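Local atomic coordinates of coatomer subunit delta (Saccharomyces cerevisiae, PDB entry 5FJZ), a protein that serves as a subunit of the COPI vesicle coat, itself binding Dsl1, and probably helps return dilysine-tagged proteins from the Golgi to the endoplasmic reticulum. Residues P75-Q80 against I88-K93; V41-I46 against D101-V106; F69-H74 against L107-V112. One frame throughout, in Å; residues are numbered along the deposited sequence.

Interaction 1 of 3, residues P75-Q80 against I88-K93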
loop_
_atom_site.group_PDB
_atom_site.type_symbol
_atom_site.label_atom_id
_atom_site.label_comp_id
_atom_site.label_asym_id
_atom_site.label_seq_id
_atom_site.Cartn_x
_atom_site.Cartn_y
_atom_site.Cartn_z
ATOM N N PRO A 75 -17.914 -14.736 -2.223
ATOM C CA PRO A 75 -18.454 -15.292 -3.488
ATOM C C PRO A 75 -18.897 -16.756 -3.480
ATOM O O PRO A 75 -19.945 -17.076 -4.089
ATOM C CB PRO A 75 -17.348 -15.062 -4.488
ATOM C CG PRO A 75 -16.627 -13.905 -3.968
ATOM C CD PRO A 75 -16.747 -13.892 -2.469
ATOM N N ASN A 76 -18.234 -17.618 -2.733
ATOM C CA ASN A 76 -18.597 -19.037 -2.617
ATOM C C ASN A 76 -19.677 -19.377 -1.612
ATOM O O ASN A 76 -20.059 -20.534 -1.489
ATOM C CB ASN A 76 -17.397 -19.927 -2.255
ATOM C CG ASN A 76 -16.256 -19.823 -3.261
ATOM O OD1 ASN A 76 -15.068 -19.891 -2.910
ATOM N ND2 ASN A 76 -16.603 -19.654 -4.500
ATOM N N ILE A 77 -20.174 -18.390 -0.895
ATOM C CA ILE A 77 -21.161 -18.590 0.156
ATOM C C ILE A 77 -22.483 -18.189 -0.516
ATOM O O ILE A 77 -22.565 -17.244 -1.286
ATOM C CB ILE A 77 -20.861 -17.703 1.411
ATOM C CG1 ILE A 77 -19.595 -18.184 2.087
ATOM C CG2 ILE A 77 -22.020 -17.686 2.396
ATOM C CD1 ILE A 77 -19.620 -19.587 2.651
ATOM N N ASP A 78 -23.528 -18.904 -0.148
ATOM C CA ASP A 78 -24.895 -18.703 -0.660
ATOM C C ASP A 78 -25.625 -17.505 0.040
ATOM O O ASP A 78 -26.012 -17.601 1.221
ATOM C CB ASP A 78 -25.658 -19.998 -0.391
ATOM C CG ASP A 78 -27.129 -19.952 -0.865
ATOM O OD1 ASP A 78 -27.589 -18.931 -1.395
ATOM O OD2 ASP A 78 -27.817 -20.962 -0.603
ATOM N N LYS A 79 -25.688 -16.387 -0.670
ATOM C CA LYS A 79 -26.259 -15.145 -0.134
ATOM C C LYS A 79 -27.715 -15.325 0.262
ATOM O O LYS A 79 -28.142 -14.856 1.326
ATOM C CB LYS A 79 -26.098 -14.022 -1.155
ATOM C CG LYS A 79 -26.588 -12.641 -0.727
ATOM C CD LYS A 79 -26.255 -12.358 0.755
ATOM C CE LYS A 79 -25.188 -11.301 0.957
ATOM N NZ LYS A 79 -25.741 -9.955 0.658
ATOM N N GLN A 80 -28.473 -16.069 -0.556
ATOM C CA GLN A 80 -29.921 -16.243 -0.274
ATOM C C GLN A 80 -30.176 -16.976 0.999
ATOM O O GLN A 80 -31.049 -16.550 1.773
ATOM C CB GLN A 80 -30.627 -16.970 -1.428
ATOM C CG GLN A 80 -30.489 -16.283 -2.754
ATOM C CD GLN A 80 -31.239 -14.980 -2.700
ATOM O OE1 GLN A 80 -30.855 -14.149 -1.912
ATOM N NE2 GLN A 80 -32.341 -14.806 -3.475
ATOM N N ILE A 88 -24.862 -19.845 7.122
ATOM C CA ILE A 88 -23.665 -19.753 6.294
ATOM C C ILE A 88 -23.485 -21.155 5.700
ATOM O O ILE A 88 -23.219 -22.083 6.450
ATOM C CB ILE A 88 -22.437 -19.367 7.145
ATOM C CG1 ILE A 88 -22.573 -17.949 7.738
ATOM C CG2 ILE A 88 -21.152 -19.433 6.358
ATOM C CD1 ILE A 88 -22.782 -16.843 6.724
ATOM N N SER A 89 -23.504 -21.212 4.378
ATOM C CA SER A 89 -23.523 -22.467 3.601
ATOM C C SER A 89 -22.907 -22.165 2.255
ATOM O O SER A 89 -22.988 -21.028 1.771
ATOM C CB SER A 89 -24.959 -22.960 3.423
ATOM O OG SER A 89 -25.681 -22.123 2.502
ATOM N N LEU A 90 -22.320 -23.178 1.605
ATOM C CA LEU A 90 -21.732 -22.990 0.258
ATOM C C LEU A 90 -22.766 -22.801 -0.845
ATOM O O LEU A 90 -23.830 -23.386 -0.797
ATOM C CB LEU A 90 -20.793 -24.159 -0.062
ATOM C CG LEU A 90 -19.557 -24.171 0.833
ATOM C CD1 LEU A 90 -18.828 -25.482 0.697
ATOM C CD2 LEU A 90 -18.618 -23.032 0.482
ATOM N N ARG A 91 -22.445 -21.946 -1.817
ATOM C CA ARG A 91 -23.329 -21.683 -2.979
ATOM C C ARG A 91 -23.355 -22.963 -3.875
ATOM O O ARG A 91 -24.409 -23.353 -4.358
ATOM C CB ARG A 91 -23.128 -20.226 -3.627
ATOM C CG ARG A 91 -22.098 -19.959 -4.706
ATOM C CD ARG A 91 -22.433 -18.741 -5.625
ATOM N NE ARG A 91 -22.717 -17.529 -4.846
ATOM C CZ ARG A 91 -23.874 -16.843 -4.757
ATOM N NH1 ARG A 91 -24.949 -17.192 -5.456
ATOM N NH2 ARG A 91 -23.972 -15.767 -3.929
ATOM N N ASP A 92 -22.258 -23.724 -3.942
ATOM C CA ASP A 92 -22.239 -25.070 -4.610
ATOM C C ASP A 92 -22.445 -26.159 -3.600
ATOM O O ASP A 92 -21.548 -26.476 -2.821
ATOM C CB ASP A 92 -20.888 -25.269 -5.312
ATOM C CG ASP A 92 -20.813 -26.559 -6.137
ATOM O OD1 ASP A 92 -21.500 -27.579 -5.860
ATOM O OD2 ASP A 92 -19.973 -26.545 -7.062
ATOM N N LYS A 93 -23.635 -26.769 -3.581
ATOM C CA LYS A 93 -24.010 -27.678 -2.455
ATOM C C LYS A 93 -23.243 -29.019 -2.517
ATOM O O LYS A 93 -23.224 -29.774 -1.574
ATOM C CB LYS A 93 -25.524 -27.919 -2.451
ATOM C CG LYS A 93 -26.392 -26.649 -2.461
ATOM C CD LYS A 93 -26.148 -25.706 -1.278
ATOM C CE LYS A 93 -26.568 -26.319 0.067
ATOM N NZ LYS A 93 -27.093 -25.344 1.080
HETATM O O HOH W 1 -21.933 -14.715 -1.909
#

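Interaction 2 of 3, residues V41-I46 against D101-V106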
loop_
_atom_site.group_PDB
_atom_site.type_symbol
_atom_site.label_atom_id
_atom_site.label_comp_id
_atom_site.label_asym_id
_atom_site.label_seq_id
_atom_site.Cartn_x
_atom_site.Cartn_y
_atom_site.Cartn_z
ATOM N N VAL A 41 -15.431 -9.162 10.252
ATOM C CA VAL A 41 -15.365 -10.369 9.451
ATOM C C VAL A 41 -15.647 -11.541 10.311
ATOM O O VAL A 41 -15.212 -11.614 11.498
ATOM C CB VAL A 41 -13.959 -10.462 8.709
ATOM C CG1 VAL A 41 -12.814 -10.715 9.672
ATOM C CG2 VAL A 41 -13.917 -11.662 7.770
ATOM N N LEU A 42 -16.290 -12.563 9.728
ATOM C CA LEU A 42 -16.477 -13.838 10.315
ATOM C C LEU A 42 -15.590 -14.842 9.566
ATOM O O LEU A 42 -15.744 -15.025 8.381
ATOM C CB LEU A 42 -17.949 -14.180 10.163
ATOM C CG LEU A 42 -18.183 -15.358 11.070
ATOM C CD1 LEU A 42 -19.524 -15.415 11.710
ATOM C CD2 LEU A 42 -17.993 -16.594 10.274
ATOM N N GLU A 43 -14.624 -15.429 10.265
ATOM C CA GLU A 43 -13.671 -16.362 9.706
ATOM C C GLU A 43 -13.942 -17.752 10.257
ATOM O O GLU A 43 -14.245 -17.941 11.458
ATOM C CB GLU A 43 -12.257 -15.977 10.077
ATOM C CG GLU A 43 -11.779 -14.728 9.377
ATOM C CD GLU A 43 -10.362 -14.330 9.754
ATOM O OE1 GLU A 43 -9.741 -14.972 10.624
ATOM O OE2 GLU A 43 -9.873 -13.357 9.180
ATOM N N LEU A 44 -13.830 -18.729 9.384
ATOM C CA LEU A 44 -13.982 -20.132 9.710
ATOM C C LEU A 44 -12.678 -20.884 9.476
ATOM O O LEU A 44 -12.092 -20.727 8.414
ATOM C CB LEU A 44 -15.129 -20.687 8.788
ATOM C CG LEU A 44 -15.429 -22.171 8.874
ATOM C CD1 LEU A 44 -15.858 -22.504 10.277
ATOM C CD2 LEU A 44 -16.516 -22.525 7.847
ATOM N N ARG A 45 -12.232 -21.648 10.466
ATOM C CA ARG A 45 -11.109 -22.555 10.361
ATOM C C ARG A 45 -11.652 -23.962 10.631
ATOM O O ARG A 45 -12.303 -24.239 11.669
ATOM C CB ARG A 45 -10.021 -22.222 11.305
ATOM C CG ARG A 45 -9.143 -21.018 10.983
ATOM C CD ARG A 45 -8.250 -20.632 12.153
ATOM N NE ARG A 45 -7.404 -21.730 12.630
ATOM C CZ ARG A 45 -6.641 -21.706 13.742
ATOM N NH1 ARG A 45 -6.623 -20.638 14.491
ATOM N NH2 ARG A 45 -5.903 -22.745 14.097
ATOM N N ILE A 46 -11.342 -24.863 9.730
ATOM C CA ILE A 46 -11.652 -26.258 9.888
ATOM C C ILE A 46 -10.431 -27.147 9.696
ATOM O O ILE A 46 -9.699 -27.011 8.725
ATOM C CB ILE A 46 -12.752 -26.696 8.935
ATOM C CG1 ILE A 46 -13.995 -25.838 9.190
ATOM C CG2 ILE A 46 -13.107 -28.156 9.191
ATOM C CD1 ILE A 46 -15.126 -26.112 8.253
ATOM N N ASP A 101 -7.117 -26.135 8.018
ATOM C CA ASP A 101 -6.979 -25.100 8.987
ATOM C C ASP A 101 -6.681 -23.719 8.389
ATOM O O ASP A 101 -6.030 -22.930 8.997
ATOM C CB ASP A 101 -5.931 -25.447 10.013
ATOM C CG ASP A 101 -6.308 -24.976 11.424
ATOM O OD1 ASP A 101 -7.406 -24.483 11.634
ATOM O OD2 ASP A 101 -5.459 -25.088 12.328
ATOM N N GLN A 102 -7.187 -23.455 7.211
ATOM C CA GLN A 102 -7.076 -22.121 6.573
ATOM C C GLN A 102 -8.148 -21.214 7.066
ATOM O O GLN A 102 -9.318 -21.643 7.296
ATOM C CB GLN A 102 -7.216 -22.171 5.057
ATOM C CG GLN A 102 -6.341 -23.219 4.394
ATOM C CD GLN A 102 -7.065 -24.523 4.063
ATOM O OE1 GLN A 102 -7.959 -24.988 4.796
ATOM N NE2 GLN A 102 -6.647 -25.148 2.983
ATOM N N SER A 103 -7.796 -19.947 7.212
ATOM C CA SER A 103 -8.775 -18.961 7.735
ATOM C C SER A 103 -9.647 -18.560 6.559
ATOM O O SER A 103 -9.183 -17.920 5.583
ATOM C CB SER A 103 -8.127 -17.707 8.361
ATOM O OG SER A 103 -7.379 -18.020 9.539
ATOM N N LEU A 104 -10.901 -18.919 6.622
ATOM C CA LEU A 104 -11.824 -18.686 5.532
ATOM C C LEU A 104 -12.781 -17.552 5.905
ATOM O O LEU A 104 -13.611 -17.712 6.815
ATOM C CB LEU A 104 -12.609 -19.927 5.213
ATOM C CG LEU A 104 -11.837 -21.194 5.031
ATOM C CD1 LEU A 104 -12.811 -22.367 4.894
ATOM C CD2 LEU A 104 -10.903 -21.166 3.823
ATOM N N GLY A 105 -12.604 -16.383 5.282
ATOM C CA GLY A 105 -13.502 -15.215 5.463
ATOM C C GLY A 105 -14.829 -15.476 4.777
ATOM O O GLY A 105 -14.867 -15.756 3.548
ATOM N N VAL A 106 -15.898 -15.578 5.541
ATOM C CA VAL A 106 -17.182 -16.012 4.929
ATOM C C VAL A 106 -18.185 -14.884 4.868
ATOM O O VAL A 106 -19.133 -14.919 4.095
ATOM C CB VAL A 106 -17.774 -17.296 5.559
ATOM C CG1 VAL A 106 -16.880 -18.534 5.292
ATOM C CG2 VAL A 106 -18.142 -17.150 7.010
HETATM O O HOH W 2 -9.276 -17.633 11.337
HETATM O O HOH W 3 -10.229 -24.187 7.207
#

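Interaction 3 of 3, residues F69-H74 against L107-V112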
loop_
_atom_site.group_PDB
_atom_site.type_symbol
_atom_site.label_atom_id
_atom_site.label_comp_id
_atom_site.label_asym_id
_atom_site.label_seq_id
_atom_site.Cartn_x
_atom_site.Cartn_y
_atom_site.Cartn_z
ATOM N N PHE A 69 -25.337 -2.265 7.848
ATOM C CA PHE A 69 -24.176 -3.129 8.022
ATOM C C PHE A 69 -23.500 -3.655 6.731
ATOM O O PHE A 69 -22.396 -4.129 6.819
ATOM C CB PHE A 69 -24.476 -4.281 8.971
ATOM C CG PHE A 69 -24.349 -3.882 10.410
ATOM C CD1 PHE A 69 -23.141 -3.909 11.038
ATOM C CD2 PHE A 69 -25.440 -3.406 11.100
ATOM C CE1 PHE A 69 -23.038 -3.523 12.377
ATOM C CE2 PHE A 69 -25.361 -3.028 12.443
ATOM C CZ PHE A 69 -24.136 -3.071 13.076
ATOM N N GLN A 70 -24.127 -3.445 5.585
ATOM C CA GLN A 70 -23.758 -4.025 4.274
ATOM C C GLN A 70 -23.112 -5.400 4.451
ATOM O O GLN A 70 -21.921 -5.535 4.182
ATOM C CB GLN A 70 -22.776 -3.076 3.532
ATOM C CG GLN A 70 -23.466 -2.074 2.677
ATOM C CD GLN A 70 -23.823 -2.684 1.308
ATOM O OE1 GLN A 70 -24.661 -3.589 1.194
ATOM N NE2 GLN A 70 -23.211 -2.164 0.277
ATOM N N PHE A 71 -23.864 -6.333 4.960
ATOM C CA PHE A 71 -23.467 -7.727 5.113
ATOM C C PHE A 71 -23.127 -8.244 3.705
ATOM O O PHE A 71 -23.840 -8.015 2.740
ATOM C CB PHE A 71 -24.530 -8.563 5.774
ATOM C CG PHE A 71 -24.639 -8.416 7.238
ATOM C CD1 PHE A 71 -23.622 -8.854 8.078
ATOM C CD2 PHE A 71 -25.757 -7.808 7.814
ATOM C CE1 PHE A 71 -23.705 -8.719 9.427
ATOM C CE2 PHE A 71 -25.833 -7.696 9.188
ATOM C CZ PHE A 71 -24.828 -8.155 9.988
ATOM N N LYS A 72 -21.974 -8.852 3.602
ATOM C CA LYS A 72 -21.458 -9.264 2.264
ATOM C C LYS A 72 -20.898 -10.630 2.478
ATOM O O LYS A 72 -20.076 -10.845 3.374
ATOM C CB LYS A 72 -20.416 -8.288 1.734
ATOM C CG LYS A 72 -19.965 -8.593 0.310
ATOM C CD LYS A 72 -18.540 -8.107 0.040
ATOM C CE LYS A 72 -18.459 -6.567 -0.036
ATOM N NZ LYS A 72 -18.338 -5.896 1.311
ATOM N N THR A 73 -21.444 -11.593 1.757
ATOM C CA THR A 73 -20.996 -12.973 1.837
ATOM C C THR A 73 -19.896 -13.208 0.782
ATOM O O THR A 73 -19.773 -12.552 -0.256
ATOM C CB THR A 73 -22.113 -14.023 1.555
ATOM O OG1 THR A 73 -22.770 -13.634 0.354
ATOM C CG2 THR A 73 -23.095 -14.136 2.721
ATOM N N HIS A 74 -19.014 -14.078 1.157
ATOM C CA HIS A 74 -17.936 -14.476 0.240
ATOM C C HIS A 74 -18.554 -14.995 -1.051
ATOM O O HIS A 74 -19.634 -15.640 -1.002
ATOM C CB HIS A 74 -17.092 -15.523 0.950
ATOM C CG HIS A 74 -15.935 -15.984 0.148
ATOM N ND1 HIS A 74 -16.071 -16.867 -0.896
ATOM C CD2 HIS A 74 -14.636 -15.644 0.202
ATOM C CE1 HIS A 74 -14.878 -17.108 -1.413
ATOM N NE2 HIS A 74 -13.996 -16.368 -0.779
ATOM N N LEU A 107 -18.031 -13.934 5.762
ATOM C CA LEU A 107 -18.972 -12.863 5.891
ATOM C C LEU A 107 -18.241 -11.639 6.392
ATOM O O LEU A 107 -17.361 -11.742 7.277
ATOM C CB LEU A 107 -20.111 -13.283 6.870
ATOM C CG LEU A 107 -21.153 -12.209 7.154
ATOM C CD1 LEU A 107 -22.080 -12.075 5.941
ATOM C CD2 LEU A 107 -21.990 -12.661 8.369
ATOM N N ARG A 108 -18.585 -10.498 5.868
ATOM C CA ARG A 108 -18.027 -9.201 6.270
ATOM C C ARG A 108 -19.141 -8.163 6.406
ATOM O O ARG A 108 -20.245 -8.310 5.845
ATOM C CB ARG A 108 -17.142 -8.654 5.118
ATOM C CG ARG A 108 -15.798 -9.300 5.067
ATOM C CD ARG A 108 -15.125 -8.844 3.785
ATOM N NE ARG A 108 -13.691 -9.139 3.831
ATOM C CZ ARG A 108 -12.889 -9.037 2.771
ATOM N NH1 ARG A 108 -13.376 -8.669 1.569
ATOM N NH2 ARG A 108 -11.601 -9.318 2.899
ATOM N N TRP A 109 -18.867 -7.142 7.204
ATOM C CA TRP A 109 -19.792 -6.078 7.488
ATOM C C TRP A 109 -19.027 -4.813 7.713
ATOM O O TRP A 109 -17.870 -4.836 8.036
ATOM C CB TRP A 109 -20.778 -6.465 8.627
ATOM C CG TRP A 109 -20.179 -6.855 9.925
ATOM C CD1 TRP A 109 -20.036 -6.052 11.036
ATOM C CD2 TRP A 109 -19.712 -8.145 10.286
ATOM N NE1 TRP A 109 -19.443 -6.820 12.082
ATOM C CE2 TRP A 109 -19.305 -8.108 11.645
ATOM C CE3 TRP A 109 -19.723 -9.399 9.644
ATOM C CZ2 TRP A 109 -18.751 -9.164 12.236
ATOM C CZ3 TRP A 109 -19.185 -10.439 10.273
ATOM C CH2 TRP A 109 -18.704 -10.352 11.523
ATOM N N ARG A 110 -19.708 -3.685 7.563
ATOM C CA ARG A 110 -19.137 -2.384 7.773
ATOM C C ARG A 110 -20.218 -1.380 8.094
ATOM O O ARG A 110 -21.215 -1.298 7.373
ATOM C CB ARG A 110 -18.423 -1.914 6.504
ATOM C CG ARG A 110 -17.644 -0.630 6.684
ATOM C CD ARG A 110 -16.686 -0.377 5.523
ATOM N NE ARG A 110 -17.376 0.176 4.406
ATOM C CZ ARG A 110 -17.600 1.468 4.211
ATOM N NH1 ARG A 110 -17.050 2.377 4.964
ATOM N NH2 ARG A 110 -18.250 1.882 3.143
ATOM N N LYS A 111 -19.970 -0.559 9.089
ATOM C CA LYS A 111 -20.945 0.473 9.411
ATOM C C LYS A 111 -20.216 1.699 9.786
ATOM O O LYS A 111 -19.119 1.641 10.396
ATOM C CB LYS A 111 -21.876 0.007 10.546
ATOM C CG LYS A 111 -22.858 1.090 10.838
ATOM C CD LYS A 111 -24.094 0.587 11.533
ATOM C CE LYS A 111 -24.986 1.741 11.922
ATOM N NZ LYS A 111 -26.029 1.163 12.757
ATOM N N VAL A 112 -20.795 2.832 9.392
ATOM C CA VAL A 112 -20.243 4.117 9.631
ATOM C C VAL A 112 -21.146 4.947 10.538
ATOM O O VAL A 112 -22.381 4.816 10.538
ATOM C CB VAL A 112 -19.888 4.938 8.378
ATOM C CG1 VAL A 112 -18.959 4.191 7.419
ATOM C CG2 VAL A 112 -21.089 5.581 7.726
#

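Interaction 1 of 3, residues P75-Q80 against I88-K93
R91 spends both its backbone and its side chain on the 75-80 segment. Its amide N donates to N76 O at 2.8 Å, almost straight, with the donor standing above the carbonyl plane. The side chain then folds back: CG sits between the backbone N and the carbonyl carbon (chi1 88°), and from there the chain turns along the carbonyls of the neighbouring segment until NE donates to P75 O at 2.9 Å, nearly along the C=O axis and within the guanidinium plane. Beyond it, a water that accepts from R91 NH2 has its O 2.7 Å from I77 O and probably donates to it. The same NH2 forms a salt bridge with D215 of a second subunit, whose Y213 makes a cation-pi contact with R91, so the flat group is held on several sides.

From the other direction D78 N reaches S89 O, 2.9 Å away and again nearly linear. Together with the R91 N bond it brackets a single beta bridge between I77 and L90, an isolated pairing in the mu-homology domain where the chain enters helix 79-85 and later leaves it. D78 is the N-cap of that helix: OD1 takes a weak bond from Q80 N, while OD2 pairs with the S81 hydroxyl.

Packing is provided by I77, whose CD1 lies 4.0 Å from I88 CG2 and 4.2 Å from L90 CD2. F97 touches both I77 and L90, and aromatic side chains of the bound Dsl1 peptide rest against P75, N76 and L90.

Interaction 2 of 3, residues V41-I46 against D101-V106
L44 and L104 form a hydrogen-bonded pair, and E43 and G105 a non-hydrogen-bonded one, in an antiparallel stretch of the mu-homology domain's large sheet, where strands 33-46 and 104-113 run side by side. Among the backbone bonds, L44 N donates to L104 O and L104 N to L44 O, each at 2.8 Å; V106 N meets L42 O in an almost straight line. Further on, D101 N closes on I46 O. The bound peptide adds its own backbone bonds to S103 and G105.

The charged pair is R45 with D101. A bend at chi3 (56°) turns the R45 head so that it grips the carboxylate side-on, NE to D101 OD1 at 2.9 Å and NH2 to D101 OD2 at 3.0 Å; the two planes are turned 44° apart, OD1 being met from above its plane and OD2 on the syn side. R45 NH1 turns to P10 O. A leucine at R45 would probably leave the buried D101 carboxylate without its charged mate and the P10 carbonyl without this donor.

Water bridges E43 OE1 to S103 OG, although E43 also has a salt bridge to K20 and S103 a bond to N183 of a third subunit. Among the apolar contacts, L44 CB lies 4.4 Å from L104 CB.

Interaction 3 of 3, residues F69-H74 against L107-V112
An edge of the large beta sheet is formed here, where the short strand 72-73 lies antiparallel to strand 104-113 and F69, F71 and W109 gather into an aromatic cluster. K72 and R108 are the hydrogen-bonded pair: K72 N donates to R108 O and R108 N to K72 O, both at 2.9 Å. Next to them T73 and L107 form a non-hydrogen-bonded pair, with T73 CG2 set against L107 CD1. Nearer the start of the segment, before regular pairing begins, R110 N reaches F69 O at 2.8 Å in a nearly straight bond.

In the cluster, W109 CG lies between its backbone N and carbonyl carbon (chi1 57°), a torsion that places the indole beside both phenylalanines. F69 lies alongside it, pointing the same way, with its CD1 3.8 Å from W109 CD1 near the plane of the phenyl ring. F71 crosses W109 instead, CD1 and CE1 each 3.8 Å from W109 CB, while F69 CB sits over one face of the F71 ring, toward its rim. The five-membered ring of W109 is inclined 60° to F69 and 50° to F71, neither a stack nor an edge-to-face pair. The extended chain of K111 passes over a face of F69, CD 4.1 Å from the ring centroid in a CH-pi contact. W109 NE1 is hydrogen-bonded to the E21 carboxylate, and T237 and M239 pack against the cluster.

Beyond the cluster, H74 stacks on an aromatic side chain of the bound peptide and R108 makes a cation-pi contact with one. The arrangement is that of a beta-sheet edge in a mu-homology domain, contributing here to the binding site for the tryptophan-based Dsl1 motif.

The three contacts lie about 14 to 15 Å apart between centres, within the region of the mu-homology domain that interacts with Dsl1. Strand 104-113 serves both interaction 2, through its beginning, and interaction 3, through its continuation, so strands 33-46, 104-113 and 72-73 come side by side in one sheet. Along the chain the segments of interactions 2 and 3 alternate, whereas interaction 1 falls wholly between them, in the excursion through helix 79-85 that directly follows strand 72-73. I88 CG2 packs on V106 CG2, joining interactions 1 and 2. All three meet the bound peptide, so residues distant in sequence together build its site.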